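Local coordinates for twitching motility protein PilT (Aquifex aeolicus, PDB 2EYU), which probably hydrolyses ATP as a P-loop motor that drives pilus retraction and so twitching motility, at residues V17-H22 against M45-I49. The protein carries 1 engineered substitution. Numbering follows the deposited sequence.
Sequences VLELCH and MIDYI
The CA of L18 lies 6.5 Å from that of M45, and the CA of C21 6.8 Å from that of I49, so the turns of 17-22 advance in the same sense as helix 38-52. Of the side chains bridging this gap, selenomethionine M45 crosses to V17 and C21: its chain bends at chi3, which turns CE back to 3.4 Å from C21 SG. The same methyl lies 3.5 Å from V17 O. SE of M45 meets V17 CG1 at 3.9 Å. C21 points at the helix, and its CB meets I49 CG1 at 3.9 Å and the ring edge of Y48 at CD2. Y48 has CG anti to the backbone N (chi1 173°), which carries the ring out to L18 and H22. L18 CG sits over the ring centre in a CH-pi contact, 4.1 Å from the Y48 centroid and 11° off the normal, and L18 CD1 extends the cover to CG and CB of Y48. H22 comes to the ring edge instead, the two planes inclined at 82°, and its CE1 lies near Y48 OH, an approach too short to interpret. With Y48 replaced by an alanine, L18 would probably lose the aromatic face under its CG, and a gap would open beside C21 and H22. F8 touches both V17 and M45, and F127 of strand 125-130 touches M45 and I49. The contact thus packs the short N-terminal helix 16-19 and its following turn against the helix that leaves the probable Walker A loop. Its chemistry grades from apolar carbon, sulfur and selenium in the interior to the imidazole and phenol at the more exposed end, implying cohesion chiefly by van der Waals packing.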
loop_
_atom_site.group_PDB
_atom_site.type_symbol
_atom_site.label_atom_id
_atom_site.label_comp_id
_atom_site.label_asym_id
_atom_site.label_seq_id
_atom_site.Cartn_x
_atom_site.Cartn_y
_atom_site.Cartn_z
ATOM N N VAL A 17 -10.261 -1.081 -3.407
ATOM C CA VAL A 17 -8.909 -0.511 -3.363
ATOM C C VAL A 17 -8.850 0.759 -4.196
ATOM O O VAL A 17 -8.223 1.766 -3.860
ATOM C CB VAL A 17 -7.867 -1.518 -3.870
ATOM C CG1 VAL A 17 -6.551 -0.821 -4.164
ATOM C CG2 VAL A 17 -7.658 -2.646 -2.870
ATOM N N LEU A 18 -9.505 0.719 -5.351
ATOM C CA LEU A 18 -9.608 1.898 -6.214
ATOM C C LEU A 18 -10.457 3.001 -5.603
ATOM O O LEU A 18 -10.364 4.197 -5.913
ATOM C CB LEU A 18 -10.195 1.440 -7.556
ATOM C CG LEU A 18 -9.722 2.095 -8.848
ATOM C CD1 LEU A 18 -8.210 2.182 -8.943
ATOM C CD2 LEU A 18 -10.284 1.333 -10.048
ATOM N N GLU A 19 -11.363 2.694 -4.676
ATOM C CA GLU A 19 -12.127 3.789 -4.061
ATOM C C GLU A 19 -11.235 4.710 -3.249
ATOM O O GLU A 19 -11.545 5.867 -2.974
ATOM C CB GLU A 19 -13.161 3.188 -3.119
ATOM C CG GLU A 19 -14.479 2.756 -3.733
ATOM C CD GLU A 19 -15.268 2.007 -2.660
ATOM O OE1 GLU A 19 -15.099 2.392 -1.481
ATOM O OE2 GLU A 19 -16.007 1.068 -3.010
ATOM N N LEU A 20 -10.105 4.122 -2.844
ATOM C CA LEU A 20 -9.088 4.816 -2.073
ATOM C C LEU A 20 -8.592 6.022 -2.849
ATOM O O LEU A 20 -8.291 7.099 -2.341
ATOM C CB LEU A 20 -7.904 3.901 -1.744
ATOM C CG LEU A 20 -8.078 2.878 -0.616
ATOM C CD1 LEU A 20 -9.414 2.173 -0.680
ATOM C CD2 LEU A 20 -6.930 1.873 -0.655
ATOM N N CYS A 21 -8.505 5.860 -4.172
ATOM C CA CYS A 21 -8.048 6.994 -4.958
ATOM C C CYS A 21 -9.031 8.165 -4.897
ATOM O O CYS A 21 -8.664 9.264 -5.324
ATOM C CB CYS A 21 -7.900 6.605 -6.426
ATOM S SG CYS A 21 -6.763 5.183 -6.563
ATOM N N HIS A 22 -10.260 7.930 -4.437
ATOM C CA HIS A 22 -11.176 9.070 -4.326
ATOM C C HIS A 22 -11.010 9.754 -2.985
ATOM O O HIS A 22 -11.696 10.743 -2.703
ATOM C CB HIS A 22 -12.611 8.579 -4.550
ATOM C CG HIS A 22 -12.855 8.361 -6.021
ATOM N ND1 HIS A 22 -13.286 7.178 -6.557
ATOM C CD2 HIS A 22 -12.719 9.212 -7.061
ATOM C CE1 HIS A 22 -13.408 7.296 -7.871
ATOM N NE2 HIS A 22 -13.068 8.529 -8.209
HETATM N N MSE A 45 -3.168 2.422 -10.203
HETATM C CA MSE A 45 -4.044 3.255 -9.374
HETATM C C MSE A 45 -3.820 4.724 -9.651
HETATM O O MSE A 45 -4.750 5.532 -9.759
HETATM C CB MSE A 45 -3.816 3.041 -7.878
HETATM C CG MSE A 45 -4.108 1.674 -7.318
HETATM SE SE MSE A 45 -3.685 1.494 -5.443
HETATM C CE MSE A 45 -5.021 2.807 -4.951
ATOM N N ILE A 46 -2.580 5.187 -9.787
ATOM C CA ILE A 46 -2.394 6.585 -10.160
ATOM C C ILE A 46 -2.907 6.862 -11.561
ATOM O O ILE A 46 -3.505 7.891 -11.888
ATOM C CB ILE A 46 -0.898 6.945 -10.054
ATOM C CG1 ILE A 46 -0.368 6.984 -8.614
ATOM C CG2 ILE A 46 -0.588 8.246 -10.778
ATOM C CD1 ILE A 46 1.144 7.160 -8.615
ATOM N N ASP A 47 -2.682 5.921 -12.488
ATOM C CA ASP A 47 -3.145 6.176 -13.849
ATOM C C ASP A 47 -4.673 6.239 -13.942
ATOM O O ASP A 47 -5.141 6.886 -14.875
ATOM C CB ASP A 47 -2.644 5.124 -14.845
ATOM C CG ASP A 47 -2.840 5.604 -16.276
ATOM O OD1 ASP A 47 -3.551 4.913 -17.032
ATOM O OD2 ASP A 47 -2.296 6.672 -16.627
ATOM N N TYR A 48 -5.388 5.612 -13.019
ATOM C CA TYR A 48 -6.820 5.775 -12.850
ATOM C C TYR A 48 -7.124 7.236 -12.549
ATOM O O TYR A 48 -8.016 7.840 -13.140
ATOM C CB TYR A 48 -7.394 4.937 -11.703
ATOM C CG TYR A 48 -8.859 5.200 -11.395
ATOM C CD1 TYR A 48 -9.887 4.809 -12.227
ATOM C CD2 TYR A 48 -9.213 5.878 -10.230
ATOM C CE1 TYR A 48 -11.222 5.058 -11.939
ATOM C CE2 TYR A 48 -10.534 6.134 -9.929
ATOM C CZ TYR A 48 -11.544 5.729 -10.779
ATOM O OH TYR A 48 -12.847 5.996 -10.450
ATOM N N ILE A 49 -6.372 7.742 -11.575
ATOM C CA ILE A 49 -6.545 9.142 -11.202
ATOM C C ILE A 49 -6.355 9.984 -12.453
ATOM O O ILE A 49 -7.274 10.723 -12.799
ATOM C CB ILE A 49 -5.564 9.545 -10.088
ATOM C CG1 ILE A 49 -5.556 8.607 -8.880
ATOM C CG2 ILE A 49 -5.850 10.962 -9.651
ATOM C CD1 ILE A 49 -4.395 8.807 -7.927
#